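Local coordinates for pilin, type IV (Thermus thermophilus, PDB 4BHR), which is a type IV pilin, here its soluble periplasmic domain, and probably takes part in building type IV pili, at residues Thr16-Glu21 with Val59-Thr64. Sequence-based numbering, arbitrary orientation.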
ATOM      1  N   THR A  16      -0.628  -6.687   1.658  1.00 16.22           N
ATOM      2  CA  THR A  16      -0.606  -7.885   2.513  1.00 19.04           C
ATOM      3  C   THR A  16       0.078  -7.668   3.856  1.00 17.58           C
ATOM      4  O   THR A  16      -0.469  -8.055   4.927  1.00 18.11           O
ATOM      5  CB  THR A  16       0.029  -9.072   1.758  1.00 20.78           C
ATOM      6  OG1 THR A  16      -0.796  -9.360   0.636  1.00 20.98           O
ATOM      7  CG2 THR A  16       0.042 -10.332   2.681  1.00 20.46           C
ATOM      8  N   ALA A  17       1.245  -7.009   3.816  1.00 18.35           N
ATOM      9  CA  ALA A  17       2.008  -6.721   5.013  1.00 17.82           C
ATOM     10  C   ALA A  17       1.320  -5.732   5.957  1.00 17.94           C
ATOM     11  O   ALA A  17       1.416  -5.852   7.176  1.00 19.08           O
ATOM     12  CB  ALA A  17       3.420  -6.246   4.638  1.00 17.10           C
ATOM     13  N   VAL A  18       0.628  -4.734   5.412  1.00 17.08           N
ATOM     14  CA  VAL A  18      -0.102  -3.784   6.239  1.00 15.84           C
ATOM     15  C   VAL A  18      -1.275  -4.510   6.898  1.00 15.78           C
ATOM     16  O   VAL A  18      -1.523  -4.309   8.083  1.00 16.49           O
ATOM     17  CB  VAL A  18      -0.672  -2.603   5.366  1.00 14.62           C
ATOM     18  CG1 VAL A  18      -1.628  -1.727   6.206  1.00 17.15           C
ATOM     19  CG2 VAL A  18       0.418  -1.776   4.706  1.00 15.05           C
ATOM     20  N   GLU A  19      -1.968  -5.360   6.139  1.00 17.12           N
ATOM     21  CA  GLU A  19      -3.150  -6.048   6.646  1.00 19.53           C
ATOM     22  C   GLU A  19      -2.728  -6.959   7.809  1.00 21.64           C
ATOM     23  O   GLU A  19      -3.457  -7.103   8.799  1.00 20.85           O
ATOM     24  CB  GLU A  19      -3.854  -6.804   5.522  1.00 22.50           C
ATOM     25  CG  GLU A  19      -5.087  -7.573   5.946  1.00 24.51           C
ATOM     26  CD  GLU A  19      -6.160  -6.682   6.548  1.00 26.91           C
ATOM     27  OE1 GLU A  19      -6.448  -5.591   5.995  1.00 27.48           O
ATOM     28  OE2 GLU A  19      -6.710  -7.088   7.575  1.00 25.18           O
ATOM     29  N   ALA A  20      -1.509  -7.500   7.689  1.00 21.28           N
ATOM     30  CA  ALA A  20      -0.935  -8.402   8.691  1.00 22.49           C
ATOM     31  C   ALA A  20      -0.604  -7.660   9.996  1.00 24.07           C
ATOM     32  O   ALA A  20      -0.469  -8.296  11.064  1.00 24.06           O
ATOM     33  CB  ALA A  20       0.295  -9.089   8.112  1.00 20.94           C
ATOM     34  N   GLU A  21      -0.521  -6.329   9.955  1.00 20.20           N
ATOM     35  CA  GLU A  21      -0.286  -5.489  11.137  1.00 21.73           C
ATOM     36  C   GLU A  21      -1.582  -5.034  11.836  1.00 20.68           C
ATOM     37  O   GLU A  21      -1.527  -4.340  12.851  1.00 22.78           O
ATOM     38  CB  GLU A  21       0.545  -4.261  10.793  1.00 22.81           C
ATOM     39  CG  GLU A  21       1.931  -4.638  10.298  1.00 25.31           C
ATOM     40  CD  GLU A  21       2.698  -5.392  11.358  1.00 32.51           C
ATOM     41  OE1 GLU A  21       2.723  -4.938  12.546  1.00 33.51           O
ATOM     42  OE2 GLU A  21       3.262  -6.451  11.008  1.00 32.19           O
ATOM     43  N   VAL A  59     -11.058   1.889   8.489  1.00 18.85           N
ATOM     44  CA  VAL A  59     -10.832   0.439   8.465  1.00 16.10           C
ATOM     45  C   VAL A  59      -9.826   0.021   7.379  1.00 15.78           C
ATOM     46  O   VAL A  59      -9.017  -0.903   7.580  1.00 15.90           O
ATOM     47  CB  VAL A  59     -12.177  -0.309   8.248  1.00 16.56           C
ATOM     48  CG1 VAL A  59     -11.970  -1.791   7.988  1.00 18.95           C
ATOM     49  CG2 VAL A  59     -13.053  -0.115   9.505  1.00 17.67           C
ATOM     50  N   ASN A  60      -9.965   0.641   6.218  1.00 15.64           N
ATOM     51  CA  ASN A  60      -9.185   0.282   5.027  1.00 16.05           C
ATOM     52  C   ASN A  60      -8.056   1.236   4.771  1.00 14.80           C
ATOM     53  O   ASN A  60      -7.949   2.300   5.437  1.00 15.78           O
ATOM     54  CB  ASN A  60     -10.165   0.209   3.834  1.00 15.98           C
ATOM     55  CG  ASN A  60     -10.994  -1.036   3.868  1.00 15.94           C
ATOM     56  OD1 ASN A  60     -10.458  -2.143   3.728  1.00 18.47           O
ATOM     57  ND2 ASN A  60     -12.337  -0.899   4.073  1.00 15.87           N
ATOM     58  N   PHE A  61      -7.205   0.874   3.804  1.00 13.46           N
ATOM     59  CA  PHE A  61      -6.020   1.693   3.511  1.00 13.73           C
ATOM     60  C   PHE A  61      -5.766   1.669   2.009  1.00 12.98           C
ATOM     61  O   PHE A  61      -6.288   0.825   1.271  1.00 14.93           O
ATOM     62  CB  PHE A  61      -4.775   1.157   4.274  1.00 13.89           C
ATOM     63  CG  PHE A  61      -4.501  -0.309   3.997  1.00 14.36           C
ATOM     64  CD1 PHE A  61      -3.675  -0.655   2.917  1.00 14.92           C
ATOM     65  CD2 PHE A  61      -5.057  -1.325   4.774  1.00 13.89           C
ATOM     66  CE1 PHE A  61      -3.437  -2.007   2.598  1.00 15.26           C
ATOM     67  CE2 PHE A  61      -4.834  -2.661   4.466  1.00 14.44           C
ATOM     68  CZ  PHE A  61      -4.017  -3.010   3.382  1.00 14.21           C
ATOM     69  N   THR A  62      -4.927   2.561   1.570  1.00 13.55           N
ATOM     70  CA  THR A  62      -4.526   2.626   0.139  1.00 14.69           C
ATOM     71  C   THR A  62      -3.001   2.660   0.073  1.00 14.67           C
ATOM     72  O   THR A  62      -2.339   3.440   0.765  1.00 13.98           O
ATOM     73  CB  THR A  62      -5.084   3.886  -0.560  1.00 16.54           C
ATOM     74  OG1 THR A  62      -6.527   3.858  -0.515  1.00 18.44           O
ATOM     75  CG2 THR A  62      -4.659   3.935  -2.078  1.00 17.34           C
ATOM     76  N   VAL A  63      -2.439   1.822  -0.801  1.00 13.24           N
ATOM     77  CA  VAL A  63      -1.002   1.803  -1.034  1.00 13.28           C
ATOM     78  C   VAL A  63      -0.783   2.421  -2.390  1.00 14.92           C
ATOM     79  O   VAL A  63      -1.430   1.994  -3.373  1.00 15.41           O
ATOM     80  CB  VAL A  63      -0.485   0.320  -1.095  1.00 12.87           C
ATOM     81  CG1 VAL A  63       1.046   0.320  -1.258  1.00 13.69           C
ATOM     82  CG2 VAL A  63      -0.873  -0.410   0.175  1.00 13.65           C
ATOM     83  N   THR A  64       0.106   3.409  -2.456  1.00 16.05           N
ATOM     84  CA  THR A  64       0.346   4.095  -3.726  1.00 17.23           C
ATOM     85  C   THR A  64       1.820   4.197  -4.071  1.00 15.12           C
ATOM     86  O   THR A  64       2.609   4.651  -3.266  1.00 16.72           O
ATOM     87  CB  THR A  64      -0.216   5.522  -3.676  1.00 17.78           C
ATOM     88  OG1 THR A  64      -1.618   5.468  -3.366  1.00 20.39           O
ATOM     89  CG2 THR A  64      -0.016   6.163  -5.085  1.00 21.32           C
TER
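The Phe-61 ring carries Val-18 on one face and the carboxylate of Glu-19 at its edge. Val-63 CG2, from the same strand, also lies at the edge. Val-18 CG1 sits 3.6 Å from the ring centroid, only 7° off the ring normal, so this is a CH-pi contact over the centre. The same methyl comes within 3.7 Å of Phe-61 CD2, and Val-18 CB lies 3.9 Å from Phe-61 CZ. With CG1 anti to the backbone N (chi1 171°), this methyl is the branch laid on the ring. Glu-19 OE1 approaches near the ring plane, 3.7 Å from Phe-61 CE2. The carboxylate and ring planes are 27° apart. The Glu-19 side chain bends at chi2, and its carboxylate forms a salt bridge with Arg-22. Arg-22 also donates to Val-59 O, which joins the turn after helix 6-20 to the loop that leads into strand 61-67. Val-52, from strand 47-54, touches both Val-18 and Phe-61. The helix thus packs on the antiparallel sheet, as in the globular domain of type IV pilins. With an alanine here instead of Phe-61, a gap would probably open under Val-18 CG1. No hydrogen bond crosses between the segments; apolar burial probably holds them, while the slightly positive C-H edge can face the carboxylate favourably.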